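Local coordinates for Lin2111 protein (Listeria innocua, PDB 3EDP) that is of unknown function but probably binds DNA and regulates transcription, at residues H136-Y150 with P216-S228. Sequence-based numbering, arbitrary orientation.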
ATOM      1  N   HIS A 136       1.996 -10.585  17.259  1.00122.17           N
ATOM      2  CA  HIS A 136       3.340 -10.690  17.816  1.00124.54           C
ATOM      3  C   HIS A 136       3.746  -9.406  18.534  1.00110.79           C
ATOM      4  O   HIS A 136       4.869  -8.921  18.385  1.00107.66           O
ATOM      5  CB  HIS A 136       4.350 -11.048  16.719  1.00135.96           C
ATOM      6  CG  HIS A 136       5.688 -11.470  17.244  1.00146.86           C
ATOM      7  ND1 HIS A 136       5.833 -12.354  18.289  1.00151.89           N
ATOM      8  CD2 HIS A 136       6.943 -11.139  16.854  1.00150.44           C
ATOM      9  CE1 HIS A 136       7.119 -12.543  18.531  1.00153.93           C
ATOM     10  NE2 HIS A 136       7.813 -11.817  17.673  1.00153.32           N
ATOM     11  N   GLY A 137       2.818  -8.858  19.311  1.00 98.53           N
ATOM     12  CA  GLY A 137       3.091  -7.677  20.109  1.00 83.35           C
ATOM     13  C   GLY A 137       2.667  -6.369  19.468  1.00 65.34           C
ATOM     14  O   GLY A 137       2.055  -6.344  18.400  1.00 61.11           O
ATOM     15  N   ALA A 138       3.007  -5.272  20.128  1.00 54.06           N
ATOM     16  CA  ALA A 138       2.618  -3.951  19.666  1.00 50.09           C
ATOM     17  C   ALA A 138       3.411  -3.509  18.436  1.00 45.36           C
ATOM     18  O   ALA A 138       4.616  -3.744  18.327  1.00 40.44           O
ATOM     19  CB  ALA A 138       2.767  -2.934  20.797  1.00 51.00           C
ATOM     20  N   THR A 139       2.716  -2.876  17.504  1.00 39.86           N
ATOM     21  CA  THR A 139       3.363  -2.268  16.360  1.00 35.98           C
ATOM     22  C   THR A 139       3.337  -0.754  16.510  1.00 38.97           C
ATOM     23  O   THR A 139       2.531  -0.199  17.262  1.00 40.36           O
ATOM     24  CB  THR A 139       2.670  -2.653  15.052  1.00 36.57           C
ATOM     25  OG1 THR A 139       1.336  -2.134  15.056  1.00 38.74           O
ATOM     26  CG2 THR A 139       2.636  -4.187  14.887  1.00 31.42           C
ATOM     27  N   LEU A 140       4.220  -0.088  15.783  1.00 32.32           N
ATOM     28  CA  LEU A 140       4.334   1.356  15.874  1.00 33.56           C
ATOM     29  C   LEU A 140       4.309   1.953  14.475  1.00 31.28           C
ATOM     30  O   LEU A 140       5.024   1.498  13.582  1.00 31.62           O
ATOM     31  CB  LEU A 140       5.633   1.731  16.590  1.00 33.86           C
ATOM     32  CG  LEU A 140       6.016   3.207  16.588  1.00 41.14           C
ATOM     33  CD1 LEU A 140       5.075   3.973  17.491  1.00 42.27           C
ATOM     34  CD2 LEU A 140       7.449   3.369  17.065  1.00 51.38           C
ATOM     35  N   ASP A 141       3.474   2.964  14.283  1.00 32.29           N
ATOM     36  CA  ASP A 141       3.399   3.642  12.999  1.00 32.91           C
ATOM     37  C   ASP A 141       3.740   5.105  13.139  1.00 32.87           C
ATOM     38  O   ASP A 141       3.348   5.755  14.107  1.00 31.03           O
ATOM     39  CB  ASP A 141       2.009   3.498  12.371  1.00 34.10           C
ATOM     40  CG  ASP A 141       1.831   2.176  11.659  1.00 40.84           C
ATOM     41  OD1 ASP A 141       1.785   2.177  10.410  1.00 39.59           O
ATOM     42  OD2 ASP A 141       1.762   1.133  12.342  1.00 43.66           O
ATOM     43  N   ARG A 142       4.483   5.618  12.167  1.00 27.73           N
ATOM     44  CA  ARG A 142       4.719   7.047  12.078  1.00 31.77           C
ATOM     45  C   ARG A 142       4.351   7.528  10.678  1.00 36.73           C
ATOM     46  O   ARG A 142       4.775   6.947   9.674  1.00 27.70           O
ATOM     47  CB  ARG A 142       6.166   7.391  12.440  1.00 35.66           C
ATOM     48  CG  ARG A 142       6.661   8.700  11.843  1.00 48.55           C
ATOM     49  CD  ARG A 142       7.416   9.554  12.862  1.00 62.89           C
ATOM     50  NE  ARG A 142       8.105   8.763  13.880  1.00 72.22           N
ATOM     51  CZ  ARG A 142       9.133   7.948  13.643  1.00 78.66           C
ATOM     52  NH1 ARG A 142       9.591   7.787  12.405  1.00 84.01           N
ATOM     53  NH2 ARG A 142       9.689   7.276  14.644  1.00 71.26           N
ATOM     54  N   LEU A 143       3.533   8.576  10.633  1.00 23.82           N
ATOM     55  CA  LEU A 143       3.063   9.185   9.393  1.00 24.88           C
ATOM     56  C   LEU A 143       3.541  10.628   9.292  1.00 31.75           C
ATOM     57  O   LEU A 143       3.510  11.383  10.276  1.00 30.00           O
ATOM     58  CB  LEU A 143       1.541   9.218   9.372  1.00 31.69           C
ATOM     59  CG  LEU A 143       0.711   8.074   8.809  1.00 54.90           C
ATOM     60  CD1 LEU A 143       0.842   6.834   9.676  1.00 59.35           C
ATOM     61  CD2 LEU A 143      -0.739   8.529   8.709  1.00 58.55           C
ATOM     62  N   ILE A 144       3.964  11.009   8.097  1.00 25.14           N
ATOM     63  CA  ILE A 144       4.373  12.373   7.816  1.00 27.24           C
ATOM     64  C   ILE A 144       3.546  12.904   6.642  1.00 24.93           C
ATOM     65  O   ILE A 144       3.561  12.325   5.558  1.00 29.58           O
ATOM     66  CB  ILE A 144       5.870  12.446   7.473  1.00 27.58           C
ATOM     67  CG1 ILE A 144       6.708  11.789   8.575  1.00 31.35           C
ATOM     68  CG2 ILE A 144       6.297  13.897   7.253  1.00 25.31           C
ATOM     69  CD1 ILE A 144       6.737  12.556   9.889  1.00 34.82           C
ATOM     70  N   LEU A 145       2.817  13.992   6.874  1.00 25.87           N
ATOM     71  CA  LEU A 145       1.967  14.617   5.856  1.00 25.43           C
ATOM     72  C   LEU A 145       2.275  16.109   5.779  1.00 29.76           C
ATOM     73  O   LEU A 145       2.031  16.833   6.730  1.00 31.61           O
ATOM     74  CB  LEU A 145       0.492  14.468   6.230  1.00 26.11           C
ATOM     75  CG  LEU A 145      -0.102  13.081   6.491  1.00 38.13           C
ATOM     76  CD1 LEU A 145      -1.561  13.203   6.938  1.00 37.50           C
ATOM     77  CD2 LEU A 145      -0.010  12.233   5.258  1.00 29.88           C
ATOM     78  N   PRO A 146       2.811  16.578   4.643  1.00 35.34           N
ATOM     79  CA  PRO A 146       3.100  18.014   4.515  1.00 34.30           C
ATOM     80  C   PRO A 146       1.833  18.863   4.605  1.00 31.85           C
ATOM     81  O   PRO A 146       0.811  18.545   3.991  1.00 33.25           O
ATOM     82  CB  PRO A 146       3.721  18.126   3.117  1.00 36.47           C
ATOM     83  CG  PRO A 146       4.214  16.741   2.807  1.00 34.84           C
ATOM     84  CD  PRO A 146       3.223  15.824   3.451  1.00 28.07           C
ATOM     85  N   LEU A 147       1.917  19.935   5.386  1.00 27.48           N
ATOM     86  CA  LEU A 147       0.817  20.862   5.590  1.00 35.43           C
ATOM     87  C   LEU A 147       0.241  21.373   4.285  1.00 35.25           C
ATOM     88  O   LEU A 147      -0.973  21.399   4.111  1.00 37.60           O
ATOM     89  CB  LEU A 147       1.287  22.054   6.424  1.00 42.57           C
ATOM     90  CG  LEU A 147       1.024  21.974   7.921  1.00 58.33           C
ATOM     91  CD1 LEU A 147      -0.454  22.184   8.188  1.00 58.06           C
ATOM     92  CD2 LEU A 147       1.513  20.644   8.484  1.00 58.92           C
ATOM     93  N   GLY A 148       1.122  21.786   3.378  1.00 31.00           N
ATOM     94  CA  GLY A 148       0.716  22.327   2.089  1.00 34.39           C
ATOM     95  C   GLY A 148      -0.025  21.350   1.191  1.00 37.20           C
ATOM     96  O   GLY A 148      -0.609  21.744   0.187  1.00 36.14           O
ATOM     97  N   LEU A 149       0.006  20.070   1.547  1.00 31.70           N
ATOM     98  CA  LEU A 149      -0.659  19.039   0.764  1.00 29.15           C
ATOM     99  C   LEU A 149      -1.962  18.606   1.441  1.00 34.37           C
ATOM    100  O   LEU A 149      -2.828  18.001   0.811  1.00 38.31           O
ATOM    101  CB  LEU A 149       0.269  17.831   0.590  1.00 31.94           C
ATOM    102  CG  LEU A 149       1.185  17.768  -0.639  1.00 37.49           C
ATOM    103  CD1 LEU A 149       1.494  19.142  -1.213  1.00 39.81           C
ATOM    104  CD2 LEU A 149       2.460  17.001  -0.332  1.00 29.76           C
ATOM    105  N   TYR A 150      -2.080  18.896   2.735  1.00 29.64           N
ATOM    106  CA  TYR A 150      -3.310  18.627   3.485  1.00 32.48           C
ATOM    107  C   TYR A 150      -3.813  19.894   4.202  1.00 33.22           C
ATOM    108  O   TYR A 150      -4.158  19.853   5.386  1.00 34.28           O
ATOM    109  CB  TYR A 150      -3.094  17.467   4.474  1.00 25.78           C
ATOM    110  CG  TYR A 150      -2.684  16.181   3.779  1.00 25.40           C
ATOM    111  CD1 TYR A 150      -3.599  15.157   3.566  1.00 22.03           C
ATOM    112  CD2 TYR A 150      -1.389  16.012   3.301  1.00 26.31           C
ATOM    113  CE1 TYR A 150      -3.232  13.993   2.916  1.00 25.92           C
ATOM    114  CE2 TYR A 150      -1.017  14.851   2.640  1.00 28.48           C
ATOM    115  CZ  TYR A 150      -1.942  13.845   2.455  1.00 29.04           C
ATOM    116  OH  TYR A 150      -1.581  12.692   1.797  1.00 32.26           O
ATOM    117  N   PRO A 216       5.500  12.898  -4.314  1.00 34.24           N
ATOM    118  CA  PRO A 216       5.264  12.277  -3.005  1.00 30.33           C
ATOM    119  C   PRO A 216       4.311  13.149  -2.202  1.00 31.85           C
ATOM    120  O   PRO A 216       4.493  14.363  -2.157  1.00 28.67           O
ATOM    121  CB  PRO A 216       6.652  12.283  -2.350  1.00 29.91           C
ATOM    122  CG  PRO A 216       7.623  12.612  -3.453  1.00 38.27           C
ATOM    123  CD  PRO A 216       6.856  13.457  -4.420  1.00 36.77           C
ATOM    124  N   ILE A 217       3.298  12.545  -1.598  1.00 31.81           N
ATOM    125  CA  ILE A 217       2.330  13.299  -0.813  1.00 31.07           C
ATOM    126  C   ILE A 217       2.315  12.854   0.641  1.00 29.52           C
ATOM    127  O   ILE A 217       1.820  13.577   1.511  1.00 30.50           O
ATOM    128  CB  ILE A 217       0.900  13.191  -1.401  1.00 25.29           C
ATOM    129  CG1 ILE A 217       0.424  11.738  -1.392  1.00 26.17           C
ATOM    130  CG2 ILE A 217       0.853  13.780  -2.817  1.00 25.33           C
ATOM    131  CD1 ILE A 217      -0.987  11.552  -1.945  1.00 32.53           C
ATOM    132  N   ALA A 218       2.866  11.675   0.915  1.00 22.06           N
ATOM    133  CA  ALA A 218       2.870  11.164   2.285  1.00 27.61           C
ATOM    134  C   ALA A 218       3.930  10.091   2.507  1.00 29.96           C
ATOM    135  O   ALA A 218       4.322   9.385   1.580  1.00 24.61           O
ATOM    136  CB  ALA A 218       1.493  10.630   2.657  1.00 17.53           C
ATOM    137  N   ILE A 219       4.396   9.982   3.744  1.00 23.26           N
ATOM    138  CA  ILE A 219       5.336   8.939   4.121  1.00 28.45           C
ATOM    139  C   ILE A 219       4.832   8.226   5.357  1.00 30.23           C
ATOM    140  O   ILE A 219       4.334   8.867   6.291  1.00 29.13           O
ATOM    141  CB  ILE A 219       6.718   9.520   4.469  1.00 39.99           C
ATOM    142  CG1 ILE A 219       7.323  10.232   3.264  1.00 41.37           C
ATOM    143  CG2 ILE A 219       7.643   8.414   4.952  1.00 43.20           C
ATOM    144  CD1 ILE A 219       8.537  11.051   3.614  1.00 44.50           C
ATOM    145  N   GLN A 220       4.980   6.907   5.370  1.00 28.25           N
ATOM    146  CA  GLN A 220       4.648   6.101   6.544  1.00 27.87           C
ATOM    147  C   GLN A 220       5.775   5.138   6.884  1.00 26.46           C
ATOM    148  O   GLN A 220       6.376   4.532   5.996  1.00 22.22           O
ATOM    149  CB  GLN A 220       3.374   5.304   6.295  1.00 23.41           C
ATOM    150  CG  GLN A 220       2.933   4.439   7.473  1.00 22.15           C
ATOM    151  CD  GLN A 220       1.587   3.774   7.198  1.00 32.88           C
ATOM    152  OE1 GLN A 220       1.175   3.658   6.049  1.00 34.59           O
ATOM    153  NE2 GLN A 220       0.891   3.363   8.253  1.00 36.23           N
ATOM    154  N   TYR A 221       6.072   5.017   8.171  1.00 27.00           N
ATOM    155  CA  TYR A 221       7.017   4.024   8.652  1.00 28.60           C
ATOM    156  C   TYR A 221       6.256   3.133   9.603  1.00 32.09           C
ATOM    157  O   TYR A 221       5.614   3.615  10.530  1.00 33.79           O
ATOM    158  CB  TYR A 221       8.199   4.670   9.377  1.00 24.74           C
ATOM    159  CG  TYR A 221       8.990   5.628   8.526  1.00 27.36           C
ATOM    160  CD1 TYR A 221       9.799   5.166   7.495  1.00 34.76           C
ATOM    161  CD2 TYR A 221       8.926   6.998   8.748  1.00 31.97           C
ATOM    162  CE1 TYR A 221      10.527   6.046   6.707  1.00 35.55           C
ATOM    163  CE2 TYR A 221       9.652   7.882   7.972  1.00 34.27           C
ATOM    164  CZ  TYR A 221      10.455   7.399   6.956  1.00 39.09           C
ATOM    165  OH  TYR A 221      11.177   8.276   6.182  1.00 42.89           O
ATOM    166  N   HIS A 222       6.306   1.831   9.350  1.00 28.01           N
ATOM    167  CA  HIS A 222       5.618   0.863  10.186  1.00 28.03           C
ATOM    168  C   HIS A 222       6.649  -0.113  10.743  1.00 29.86           C
ATOM    169  O   HIS A 222       7.509  -0.603  10.009  1.00 28.13           O
ATOM    170  CB  HIS A 222       4.552   0.131   9.363  1.00 22.51           C
ATOM    171  CG  HIS A 222       3.942  -1.039  10.069  1.00 31.64           C
ATOM    172  ND1 HIS A 222       2.966  -0.900  11.034  1.00 36.45           N
ATOM    173  CD2 HIS A 222       4.165  -2.370   9.951  1.00 33.46           C
ATOM    174  CE1 HIS A 222       2.616  -2.093  11.481  1.00 36.05           C
ATOM    175  NE2 HIS A 222       3.329  -3.003  10.841  1.00 36.17           N
ATOM    176  N   TYR A 223       6.568  -0.384  12.039  1.00 25.79           N
ATOM    177  CA  TYR A 223       7.558  -1.229  12.706  1.00 27.45           C
ATOM    178  C   TYR A 223       6.889  -2.423  13.364  1.00 35.54           C
ATOM    179  O   TYR A 223       5.850  -2.274  14.017  1.00 26.82           O
ATOM    180  CB  TYR A 223       8.299  -0.442  13.791  1.00 32.20           C
ATOM    181  CG  TYR A 223       9.049   0.777  13.300  1.00 36.21           C
ATOM    182  CD1 TYR A 223      10.394   0.698  12.961  1.00 32.16           C
ATOM    183  CD2 TYR A 223       8.413   2.008  13.186  1.00 33.34           C
ATOM    184  CE1 TYR A 223      11.085   1.810  12.524  1.00 36.49           C
ATOM    185  CE2 TYR A 223       9.093   3.123  12.743  1.00 31.58           C
ATOM    186  CZ  TYR A 223      10.428   3.018  12.414  1.00 36.32           C
ATOM    187  OH  TYR A 223      11.116   4.123  11.980  1.00 40.40           O
ATOM    188  N   GLU A 224       7.498  -3.598  13.210  1.00 26.91           N
ATOM    189  CA  GLU A 224       7.007  -4.810  13.856  1.00 27.72           C
ATOM    190  C   GLU A 224       8.168  -5.616  14.409  1.00 30.28           C
ATOM    191  O   GLU A 224       9.242  -5.676  13.806  1.00 34.97           O
ATOM    192  CB  GLU A 224       6.260  -5.705  12.865  1.00 30.31           C
ATOM    193  CG  GLU A 224       4.935  -5.167  12.382  1.00 47.01           C
ATOM    194  CD  GLU A 224       4.259  -6.099  11.375  1.00 49.01           C
ATOM    195  OE1 GLU A 224       4.743  -7.240  11.175  1.00 50.91           O
ATOM    196  OE2 GLU A 224       3.238  -5.691  10.788  1.00 41.34           O
ATOM    197  N   ASP A 225       7.933  -6.247  15.550  1.00 29.95           N
ATOM    198  CA  ASP A 225       8.883  -7.171  16.148  1.00 29.25           C
ATOM    199  C   ASP A 225       9.235  -8.264  15.120  1.00 30.59           C
ATOM    200  O   ASP A 225       8.350  -8.881  14.543  1.00 28.78           O
ATOM    201  CB  ASP A 225       8.250  -7.776  17.404  1.00 36.20           C
ATOM    202  CG  ASP A 225       9.196  -8.684  18.165  1.00 44.54           C
ATOM    203  OD1 ASP A 225      10.331  -8.926  17.695  1.00 40.16           O
ATOM    204  OD2 ASP A 225       8.787  -9.160  19.243  1.00 49.14           O
ATOM    205  N   ALA A 226      10.523  -8.478  14.871  1.00 29.17           N
ATOM    206  CA  ALA A 226      10.943  -9.483  13.894  1.00 30.40           C
ATOM    207  C   ALA A 226      11.340 -10.818  14.540  1.00 32.35           C
ATOM    208  O   ALA A 226      11.749 -11.747  13.853  1.00 37.22           O
ATOM    209  CB  ALA A 226      12.087  -8.946  13.029  1.00 28.96           C
ATOM    210  N   GLU A 227      11.214 -10.920  15.853  1.00 32.03           N
ATOM    211  CA  GLU A 227      11.582 -12.161  16.517  1.00 39.86           C
ATOM    212  C   GLU A 227      10.754 -13.312  15.961  1.00 35.96           C
ATOM    213  O   GLU A 227       9.572 -13.152  15.659  1.00 32.92           O
ATOM    214  CB  GLU A 227      11.397 -12.062  18.032  1.00 43.22           C
ATOM    215  CG  GLU A 227      11.806 -13.331  18.773  1.00 54.99           C
ATOM    216  CD  GLU A 227      11.407 -13.313  20.237  1.00 65.10           C
ATOM    217  OE1 GLU A 227      11.960 -12.492  20.997  1.00 63.35           O
ATOM    218  OE2 GLU A 227      10.543 -14.127  20.627  1.00 75.48           O
ATOM    219  N   SER A 228      11.383 -14.472  15.826  1.00 33.51           N
ATOM    220  CA  SER A 228      10.704 -15.658  15.334  1.00 31.75           C
ATOM    221  C   SER A 228      11.282 -16.889  16.018  1.00 37.59           C
ATOM    222  O   SER A 228      12.416 -16.869  16.511  1.00 37.39           O
ATOM    223  CB  SER A 228      10.874 -15.769  13.815  1.00 30.14           C
ATOM    224  OG  SER A 228      10.386 -17.005  13.310  1.00 33.06           O
TER
HETATM  225  O   HOH W   1       6.679  -8.026  20.613  1.00 42.68           O
HETATM  226  O   HOH W   2       5.416  -6.100  16.770  1.00 44.42           O
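The carboxylate of D141 is shared between H222, directly across from it, and Q220 two residues along on the same face. H222 ND1 donates to D141 OD2 at 2.7 Å in a nearly straight bond; the acceptor lies in the imidazole plane, while the ring nitrogen meets the syn side of OD2, tilted from the carboxylate plane. Q220 reaches back with an extended chain: Q220 NE2 donates to D141 OD1 at 2.6 Å, but the bond is bent to 129° and weak. The other imidazole nitrogen, H222 NE2, donates to E224 OE2 at 2.7 Å, on its anti side. Both acceptors lie near the imidazole plane, an arrangement that should restrain the ring's rotation, and the two acids would tend to favour a protonated imidazole. With H222 CG anti to the backbone N (chi1 170°), the ring reaches toward 137-146 and its CE1 crosses T139 CB obliquely; T139 CG2 also packs beside E224 CG at 3.5 Å.

Backbone bonds in both directions at L140–Y223, R142–Y221 and I144–I219 define antiparallel hydrogen-bonded pairs. They join the two central strands of the six-stranded UTRA sheet, flanked by strands 124-134 and 201-211. On the face opposite D141, the bent chain of R142 brings NH1 to 3.8 Å from Y221 CD2, guanidinium and ring planes 58° apart, while NH2 forms a salt bridge with E189. I219 and Y221 also touch helix 110-117.

Toward P216, I217 and A218 form a classic beta bulge against strand 201-211. Here L145 CD2 presses tightly on A218 CB (3.4 Å), and the Y150 ring turns its edge to I217 O, its hydroxyl bonded to V167 O.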